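Local coordinates for serine-rich secreted cell wall anchored (LPXTG-motif ) protein (Lactobacillus reuteri ATCC 53608, PDB 5NXK), which probably acts as a cell-surface adhesin of this gut bacterium, presenting a right-handed beta-solenoid domain for attachment to the host, at residues Ile169-Asn174 with Val203-Asn208; Phe233-Asn238 with Ile265-Gly270; Thr99-Asp104 with Thr123-Gly128. All blocks are in the same frame, centred on the assembly; numbering follows the deposited sequence.

Interaction 1 (Ile169-Asn174 with Val203-Asn208); sequences INIAEN and VTVGNN
Three residue pairs, Ile169 with Val203, Asn170 with Thr204 and Ile171 with Val205, sit level with one another on two parallel strands whose axes run 4.7 Å apart. Backbone bonds come first: Thr204 N donates to Ile169 O, Ile171 N gives the straightest of these bonds to Thr204 O (174° at the hydrogen), and Gly206 N reaches Ile171 O. Beyond the strands the two chains turn together, and Asn174 N still meets Asn207 O at 3.0 Å.

Among the side chains, Thr204 OG1 donates to Asn170 OD1 at 2.8 Å, tilted from the plane of the amide. The hydroxyl can do this because chi1 of 67° sets it between the backbone N and carbonyl carbon of Thr204. A water then donates both to Thr204 OG1 (2.6 Å) and to Ile171 O. Asn170 ND2 is taken by Asn125 OD1 of the neighbouring strand of the sheet, which fixes the rotation of the amide.

On the buried side, Ile171 CG2 lies 4.3 Å from Val205 CG1. At the turn, the amides of Asn174 and Asn208 stand side by side, their planes 15° apart. Aliphatic stacking inside and stacked asparagines at the turns are characteristic of a parallel beta-solenoid.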
loop_
_atom_site.group_PDB
_atom_site.type_symbol
_atom_site.label_atom_id
_atom_site.label_comp_id
_atom_site.label_asym_id
_atom_site.label_seq_id
_atom_site.Cartn_x
_atom_site.Cartn_y
_atom_site.Cartn_z
ATOM N N ILE A 169 3.789 0.931 -5.512
ATOM C CA ILE A 169 4.272 0.555 -4.184
ATOM C C ILE A 169 5.723 0.112 -4.360
ATOM O O ILE A 169 6.012 -0.844 -5.088
ATOM C CB ILE A 169 3.424 -0.556 -3.552
ATOM C CG1 ILE A 169 1.980 -0.085 -3.361
ATOM C CG2 ILE A 169 3.989 -0.984 -2.207
ATOM C CD1 ILE A 169 1.080 -1.189 -2.877
ATOM N N ASN A 170 6.637 0.831 -3.723
ATOM C CA ASN A 170 8.055 0.556 -3.904
ATOM C C ASN A 170 8.646 0.055 -2.598
ATOM O O ASN A 170 8.624 0.764 -1.605
ATOM C CB ASN A 170 8.807 1.820 -4.342
ATOM C CG ASN A 170 8.268 2.415 -5.627
ATOM O OD1 ASN A 170 8.126 1.725 -6.636
ATOM N ND2 ASN A 170 7.949 3.715 -5.590
ATOM N N ILE A 171 9.215 -1.138 -2.609
ATOM C CA ILE A 171 9.968 -1.630 -1.464
ATOM C C ILE A 171 11.397 -1.170 -1.679
ATOM O O ILE A 171 12.051 -1.556 -2.646
ATOM C CB ILE A 171 9.900 -3.170 -1.306
ATOM C CG1 ILE A 171 8.526 -3.622 -0.791
ATOM C CG2 ILE A 171 10.920 -3.652 -0.288
ATOM C CD1 ILE A 171 7.356 -3.353 -1.702
ATOM N N ALA A 172 11.877 -0.307 -0.793
ATOM C CA ALA A 172 13.160 0.343 -1.019
ATOM C C ALA A 172 14.302 -0.648 -1.004
ATOM O O ALA A 172 14.189 -1.715 -0.403
ATOM C CB ALA A 172 13.398 1.409 0.036
ATOM N N GLU A 173 15.404 -0.302 -1.660
ATOM C CA GLU A 173 16.611 -1.106 -1.539
ATOM C C GLU A 173 16.968 -1.314 -0.070
ATOM O O GLU A 173 16.774 -0.423 0.754
ATOM C CB GLU A 173 17.777 -0.500 -2.317
ATOM C CG GLU A 173 18.267 0.842 -1.869
ATOM C CD GLU A 173 19.573 1.208 -2.565
ATOM O OE1 GLU A 173 20.254 0.286 -3.069
ATOM O OE2 GLU A 173 19.900 2.412 -2.628
ATOM N N ASN A 174 17.415 -2.529 0.241
ATOM C CA ASN A 174 17.799 -2.962 1.587
ATOM C C ASN A 174 16.651 -3.064 2.576
ATOM O O ASN A 174 16.868 -3.419 3.723
ATOM C CB ASN A 174 18.863 -2.020 2.163
ATOM C CG ASN A 174 20.080 -1.948 1.285
ATOM O OD1 ASN A 174 20.561 -2.967 0.811
ATOM N ND2 ASN A 174 20.547 -0.740 1.008
ATOM N N VAL A 203 4.570 -2.349 -8.804
ATOM C CA VAL A 203 5.217 -2.744 -7.552
ATOM C C VAL A 203 6.681 -3.016 -7.828
ATOM O O VAL A 203 7.001 -3.753 -8.763
ATOM C CB VAL A 203 4.575 -3.991 -6.937
ATOM C CG1 VAL A 203 5.342 -4.434 -5.665
ATOM C CG2 VAL A 203 3.102 -3.715 -6.629
ATOM N N THR A 204 7.577 -2.398 -7.063
ATOM C CA THR A 204 9.004 -2.698 -7.231
ATOM C C THR A 204 9.577 -3.228 -5.928
ATOM O O THR A 204 9.115 -2.861 -4.850
ATOM C CB THR A 204 9.841 -1.472 -7.650
ATOM O OG1 THR A 204 9.864 -0.518 -6.573
ATOM C CG2 THR A 204 9.251 -0.820 -8.883
ATOM N N VAL A 205 10.542 -4.128 -6.028
ATOM C CA VAL A 205 11.293 -4.567 -4.864
ATOM C C VAL A 205 12.764 -4.219 -5.135
ATOM O O VAL A 205 13.357 -4.720 -6.094
ATOM C CB VAL A 205 11.114 -6.078 -4.596
ATOM C CG1 VAL A 205 11.877 -6.492 -3.332
ATOM C CG2 VAL A 205 9.630 -6.428 -4.463
ATOM N N GLY A 206 13.349 -3.343 -4.318
ATOM C CA GLY A 206 14.655 -2.777 -4.639
ATOM C C GLY A 206 15.830 -3.730 -4.430
ATOM O O GLY A 206 15.660 -4.833 -3.888
ATOM N N ASN A 207 17.018 -3.315 -4.872
ATOM C CA ASN A 207 18.233 -4.105 -4.659
ATOM C C ASN A 207 18.387 -4.565 -3.230
ATOM O O ASN A 207 18.243 -3.769 -2.315
ATOM C CB ASN A 207 19.494 -3.327 -5.023
ATOM C CG ASN A 207 19.688 -3.185 -6.497
ATOM O OD1 ASN A 207 18.749 -3.319 -7.281
ATOM N ND2 ASN A 207 20.935 -2.970 -6.900
ATOM N N ASN A 208 18.695 -5.848 -3.049
ATOM C CA ASN A 208 18.973 -6.415 -1.731
ATOM C C ASN A 208 17.843 -6.245 -0.737
ATOM O O ASN A 208 18.065 -6.330 0.470
ATOM C CB ASN A 208 20.245 -5.812 -1.142
ATOM C CG ASN A 208 21.454 -6.049 -2.013
ATOM O OD1 ASN A 208 21.972 -5.123 -2.643
ATOM N ND2 ASN A 208 21.919 -7.297 -2.052
HETATM O O HOH W 1 11.953 -0.159 -5.103
HETATM O O HOH W 2 21.979 -2.124 -2.033
#

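Interaction 2 (Phe233-Asn238 with Ile265-Gly270); sequences FIVNEN and IELAKG
Val235 and Leu267 meet through branches that both lie beside their backbone N: Val235 CG2, since CG1 takes the position opposite that nitrogen (chi1 176°), and the Leu267 side chain, whose extended second torsion points CD1 away, leaving CD2 turned to the valine. The two methyls, Val235 CG2 and Leu267 CD2, touch at 3.7 Å. Val235 CG2 also lies over one face of the Phe233 ring, toward its rim. That ring swings away from its own backbone N (chi1 -180°) and has Ile265 CG2 near its CD2 atom, at 4.1 Å. Val273, on a strand of another face of the coil, touches both Val235 and Leu267, and Met243 packs against Phe233, so the layer is part of the solenoid interior.

The strands are parallel and joined by three backbone bonds: Glu266 N to Phe233 O, Val235 N to Glu266 O at 2.8 Å, and Ala268 N to Val235 O. On the outward side, Ile234 and Glu266 run alongside each other, the carboxylate oxygen OE1 lying 4.0 Å from Ile234 CG1.

Past the strands, the methyl of Ala268 is wedged against the other chain, its CB 3.2 Å from Val235 O and 3.5 Å from Glu237 N. Glu237 and Lys269 extend side by side. The lysine bends at its last torsion, so Glu237 OE2 comes nearer to Lys269 CE than to Lys269 NZ, and the salt bridge is long at 3.7 Å. A water donates to both Asn238 OD1 and Gly270 O.

The chemistry is therefore divided by side: branched and aromatic groups fill the buried face, while the charged pair lies at the turn, where its long, loosely directed attraction probably adds less to cohesion than the short backbone bonds.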
loop_
_atom_site.group_PDB
_atom_site.type_symbol
_atom_site.label_atom_id
_atom_site.label_comp_id
_atom_site.label_asym_id
_atom_site.label_seq_id
_atom_site.Cartn_x
_atom_site.Cartn_y
_atom_site.Cartn_z
ATOM N N PHE A 233 5.632 -5.626 -12.212
ATOM C CA PHE A 233 6.161 -6.185 -10.970
ATOM C C PHE A 233 7.644 -6.388 -11.208
ATOM O O PHE A 233 8.033 -7.213 -12.049
ATOM C CB PHE A 233 5.479 -7.502 -10.592
ATOM C CG PHE A 233 5.990 -8.112 -9.300
ATOM C CD1 PHE A 233 6.175 -7.325 -8.171
ATOM C CD2 PHE A 233 6.236 -9.480 -9.206
ATOM C CE1 PHE A 233 6.623 -7.877 -6.975
ATOM C CE2 PHE A 233 6.683 -10.046 -8.017
ATOM C CZ PHE A 233 6.873 -9.253 -6.898
ATOM N N ILE A 234 8.460 -5.592 -10.528
ATOM C CA ILE A 234 9.889 -5.562 -10.790
ATOM C C ILE A 234 10.649 -5.975 -9.540
ATOM O O ILE A 234 10.531 -5.339 -8.508
ATOM C CB ILE A 234 10.366 -4.168 -11.231
ATOM C CG1 ILE A 234 9.608 -3.716 -12.475
ATOM C CG2 ILE A 234 11.864 -4.190 -11.522
ATOM C CD1 ILE A 234 9.858 -2.271 -12.829
ATOM N N VAL A 235 11.413 -7.050 -9.640
ATOM C CA VAL A 235 12.235 -7.532 -8.546
ATOM C C VAL A 235 13.703 -7.338 -8.936
ATOM O O VAL A 235 14.194 -7.977 -9.861
ATOM C CB VAL A 235 11.937 -8.998 -8.245
ATOM C CG1 VAL A 235 12.881 -9.526 -7.160
ATOM C CG2 VAL A 235 10.468 -9.147 -7.854
ATOM N N ASN A 236 14.394 -6.443 -8.241
ATOM C CA ASN A 236 15.746 -6.056 -8.629
ATOM C C ASN A 236 16.834 -7.022 -8.138
ATOM O O ASN A 236 16.540 -8.015 -7.461
ATOM C CB ASN A 236 16.031 -4.617 -8.146
ATOM C CG ASN A 236 15.317 -3.576 -8.994
ATOM O OD1 ASN A 236 15.812 -3.213 -10.052
ATOM N ND2 ASN A 236 14.163 -3.094 -8.540
ATOM N N GLU A 237 18.082 -6.740 -8.505
ATOM C CA GLU A 237 19.191 -7.641 -8.189
ATOM C C GLU A 237 19.283 -7.987 -6.717
ATOM O O GLU A 237 19.143 -7.118 -5.854
ATOM C CB GLU A 237 20.541 -7.076 -8.631
ATOM C CG GLU A 237 20.683 -6.889 -10.121
ATOM C CD GLU A 237 22.102 -6.527 -10.515
ATOM O OE1 GLU A 237 22.912 -6.219 -9.608
ATOM O OE2 GLU A 237 22.397 -6.532 -11.731
ATOM N N ASN A 238 19.485 -9.276 -6.455
ATOM C CA ASN A 238 19.671 -9.820 -5.111
ATOM C C ASN A 238 18.498 -9.620 -4.163
ATOM O O ASN A 238 18.618 -9.871 -2.969
ATOM C CB ASN A 238 20.946 -9.244 -4.485
ATOM C CG ASN A 238 22.170 -9.455 -5.371
ATOM O OD1 ASN A 238 22.345 -10.522 -5.958
ATOM N ND2 ASN A 238 23.008 -8.435 -5.484
ATOM N N ILE A 265 6.681 -8.264 -15.985
ATOM C CA ILE A 265 7.241 -8.787 -14.760
ATOM C C ILE A 265 8.720 -9.093 -15.013
ATOM O O ILE A 265 9.073 -9.783 -15.970
ATOM C CB ILE A 265 6.480 -10.022 -14.297
ATOM C CG1 ILE A 265 4.996 -9.663 -14.084
ATOM C CG2 ILE A 265 7.116 -10.621 -13.031
ATOM C CD1 ILE A 265 4.132 -10.837 -13.701
ATOM N N GLU A 266 9.587 -8.535 -14.179
ATOM C CA GLU A 266 11.020 -8.668 -14.390
ATOM C C GLU A 266 11.663 -9.144 -13.102
ATOM O O GLU A 266 11.533 -8.503 -12.072
ATOM C CB GLU A 266 11.632 -7.334 -14.840
ATOM C CG GLU A 266 11.070 -6.802 -16.178
ATOM C CD GLU A 266 11.662 -5.454 -16.614
ATOM O OE1 GLU A 266 11.448 -4.444 -15.905
ATOM O OE2 GLU A 266 12.333 -5.403 -17.668
ATOM N N LEU A 267 12.353 -10.274 -13.170
ATOM C CA LEU A 267 13.001 -10.859 -12.002
ATOM C C LEU A 267 14.502 -10.843 -12.272
ATOM O O LEU A 267 14.999 -11.630 -13.072
ATOM C CB LEU A 267 12.507 -12.286 -11.747
ATOM C CG LEU A 267 10.981 -12.486 -11.643
ATOM C CD1 LEU A 267 10.606 -13.896 -11.206
ATOM C CD2 LEU A 267 10.363 -11.474 -10.695
ATOM N N ALA A 268 15.225 -9.960 -11.600
ATOM C CA ALA A 268 16.603 -9.668 -11.986
ATOM C C ALA A 268 17.593 -10.739 -11.551
ATOM O O ALA A 268 17.319 -11.522 -10.643
ATOM C CB ALA A 268 17.029 -8.303 -11.405
ATOM N N LYS A 269 18.756 -10.763 -12.199
ATOM C CA LYS A 269 19.824 -11.688 -11.803
ATOM C C LYS A 269 20.144 -11.513 -10.311
ATOM O O LYS A 269 20.129 -10.390 -9.781
ATOM C CB LYS A 269 21.070 -11.520 -12.682
ATOM C CG LYS A 269 21.819 -10.220 -12.517
ATOM C CD LYS A 269 23.220 -10.309 -13.141
ATOM C CE LYS A 269 23.855 -8.925 -13.281
ATOM N NZ LYS A 269 23.625 -8.364 -14.646
ATOM N N GLY A 270 20.390 -12.635 -9.637
ATOM C CA GLY A 270 20.678 -12.643 -8.219
ATOM C C GLY A 270 19.441 -12.669 -7.338
ATOM O O GLY A 270 19.534 -12.987 -6.159
HETATM O O HOH W 3 21.973 -13.327 -4.806
#

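Interaction 3 (Thr99-Asp104 with Thr123-Gly128); sequences TVTYKD and TLNLVG
The strands in Thr99-Asp104 and Thr123-Gly128 run parallel with their axes 4.6 Å apart and 15° askew, joined by an unbroken ladder of backbone bonds from Val100 N to Thr123 O through to Asp104 N to Val127 O. They are successive rungs of one face of the beta-solenoid, and side chains alternate between its interior and its outer surface.

Inward, Val100 CG1 packs against Leu124 CD1 at 3.8 Å, and Tyr102 CB meets Leu126 CD2. Val90 of another face of the coil touches both Val100 and Tyr102.

Outward, Asn125 lies across the threonines. Its ND2 gives a weak, long bond of 3.3 Å to Thr101 OG1 and also touches Thr99 CG2, while OD1 accepts from Asn170 ND2 on the next rung. With CG2 opposite its backbone N (chi1 -63° for the hydroxyl), Thr101 turns that methyl to Val127 CG2, 3.7 Å away, and leaves OG1 toward the amide. The base of the Lys103 chain leans on Val127. At the corner, Asp104 OD1 lies near Gly128 CA and accepts from Asn129 N.

Thr99 and Thr123 lie alongside each other with their hydroxyls on the same water, 2.7 Å from Thr99 OG1 and 2.7 Å from Thr123 OG1.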
loop_
_atom_site.group_PDB
_atom_site.type_symbol
_atom_site.label_atom_id
_atom_site.label_comp_id
_atom_site.label_asym_id
_atom_site.label_seq_id
_atom_site.Cartn_x
_atom_site.Cartn_y
_atom_site.Cartn_z
ATOM N N THR A 99 2.536 11.283 -2.350
ATOM C CA THR A 99 3.536 10.260 -2.111
ATOM C C THR A 99 3.620 10.029 -0.608
ATOM O O THR A 99 3.765 10.982 0.145
ATOM C CB THR A 99 4.895 10.681 -2.680
ATOM O OG1 THR A 99 4.767 10.857 -4.102
ATOM C CG2 THR A 99 5.955 9.621 -2.391
ATOM N N VAL A 100 3.479 8.771 -0.184
ATOM C CA VAL A 100 3.555 8.395 1.221
ATOM C C VAL A 100 4.733 7.439 1.401
ATOM O O VAL A 100 4.927 6.481 0.621
ATOM C CB VAL A 100 2.251 7.718 1.717
ATOM C CG1 VAL A 100 2.417 7.209 3.146
ATOM C CG2 VAL A 100 1.051 8.678 1.601
ATOM N N THR A 101 5.536 7.699 2.418
ATOM C CA THR A 101 6.671 6.853 2.727
ATOM C C THR A 101 6.570 6.369 4.160
ATOM O O THR A 101 6.454 7.175 5.083
ATOM C CB THR A 101 7.994 7.609 2.515
ATOM O OG1 THR A 101 8.100 7.963 1.139
ATOM C CG2 THR A 101 9.198 6.746 2.908
ATOM N N TYR A 102 6.578 5.053 4.337
ATOM C CA TYR A 102 6.648 4.442 5.660
ATOM C C TYR A 102 8.051 3.908 5.863
ATOM O O TYR A 102 8.498 3.048 5.110
ATOM C CB TYR A 102 5.655 3.289 5.810
ATOM C CG TYR A 102 4.203 3.652 6.036
ATOM C CD1 TYR A 102 3.785 4.973 6.153
ATOM C CD2 TYR A 102 3.242 2.647 6.129
ATOM C CE1 TYR A 102 2.435 5.282 6.374
ATOM C CE2 TYR A 102 1.910 2.941 6.341
ATOM C CZ TYR A 102 1.513 4.260 6.462
ATOM O OH TYR A 102 0.181 4.528 6.664
ATOM N N LYS A 103 8.753 4.403 6.869
ATOM C CA LYS A 103 10.081 3.891 7.156
ATOM C C LYS A 103 10.145 3.344 8.585
ATOM O O LYS A 103 9.815 4.055 9.536
ATOM C CB LYS A 103 11.126 4.972 6.934
ATOM C CG LYS A 103 12.534 4.554 7.345
ATOM C CD LYS A 103 13.534 5.688 7.101
ATOM C CE LYS A 103 14.971 5.277 7.455
ATOM N NZ LYS A 103 15.956 6.274 6.917
ATOM N N ASP A 104 10.519 2.074 8.731
ATOM C CA ASP A 104 10.532 1.419 10.043
ATOM C C ASP A 104 9.186 1.579 10.742
ATOM O O ASP A 104 9.101 1.907 11.917
ATOM C CB ASP A 104 11.671 1.968 10.909
ATOM C CG ASP A 104 13.042 1.669 10.309
ATOM O OD1 ASP A 104 13.227 0.548 9.789
ATOM O OD2 ASP A 104 13.929 2.544 10.338
ATOM N N THR A 123 1.778 7.156 -4.816
ATOM C CA THR A 123 2.926 6.320 -4.519
ATOM C C THR A 123 3.055 6.022 -3.024
ATOM O O THR A 123 2.994 6.930 -2.192
ATOM C CB THR A 123 4.235 6.999 -5.010
ATOM O OG1 THR A 123 4.118 7.315 -6.407
ATOM C CG2 THR A 123 5.431 6.085 -4.800
ATOM N N LEU A 124 3.267 4.750 -2.698
ATOM C CA LEU A 124 3.609 4.335 -1.343
ATOM C C LEU A 124 4.997 3.722 -1.335
ATOM O O LEU A 124 5.242 2.694 -1.976
ATOM C CB LEU A 124 2.591 3.332 -0.800
ATOM C CG LEU A 124 2.918 2.691 0.558
ATOM C CD1 LEU A 124 2.897 3.756 1.667
ATOM C CD2 LEU A 124 1.928 1.578 0.875
ATOM N N ASN A 125 5.911 4.343 -0.600
ATOM C CA ASN A 125 7.247 3.783 -0.457
ATOM C C ASN A 125 7.354 3.089 0.897
ATOM O O ASN A 125 6.898 3.620 1.913
ATOM C CB ASN A 125 8.317 4.870 -0.598
ATOM C CG ASN A 125 8.296 5.524 -1.957
ATOM O OD1 ASN A 125 8.356 4.847 -2.981
ATOM N ND2 ASN A 125 8.195 6.849 -1.982
ATOM N N LEU A 126 7.926 1.889 0.901
ATOM C CA LEU A 126 8.061 1.104 2.110
ATOM C C LEU A 126 9.547 0.897 2.355
ATOM O O LEU A 126 10.237 0.269 1.548
ATOM C CB LEU A 126 7.316 -0.235 1.993
ATOM C CG LEU A 126 5.814 -0.108 1.717
ATOM C CD1 LEU A 126 5.176 -1.482 1.549
ATOM C CD2 LEU A 126 5.121 0.693 2.835
ATOM N N VAL A 127 10.042 1.423 3.476
ATOM C CA VAL A 127 11.486 1.558 3.680
ATOM C C VAL A 127 11.911 0.921 5.011
ATOM O O VAL A 127 11.127 0.870 5.966
ATOM C CB VAL A 127 11.917 3.060 3.650
ATOM C CG1 VAL A 127 13.438 3.199 3.689
ATOM C CG2 VAL A 127 11.366 3.766 2.410
ATOM N N GLY A 128 13.149 0.438 5.064
ATOM C CA GLY A 128 13.691 -0.198 6.257
ATOM C C GLY A 128 12.909 -1.433 6.662
ATOM O O GLY A 128 12.430 -2.191 5.809
HETATM O O HOH W 4 3.395 9.950 -6.227
#

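All three contacts belong to one long parallel sheet of the solenoid, and they follow along the chain in the order interaction 3, interaction 1, interaction 2. The centre of interaction 1 lies about 10 Å from the centre of each of the others, and it touches both. Toward interaction 3 the link is Asn170 O to Leu126 N at 2.8 Å; toward interaction 2 it is Val205 N to Ile234 O, also 2.8 Å, both probable hydrogen bonds. Asn207 and Asn208 pack on Asn236 and Asn238, continuing the column of turn residues. Interactions 2 and 3 do not touch: their nearest atoms are about 11 Å apart.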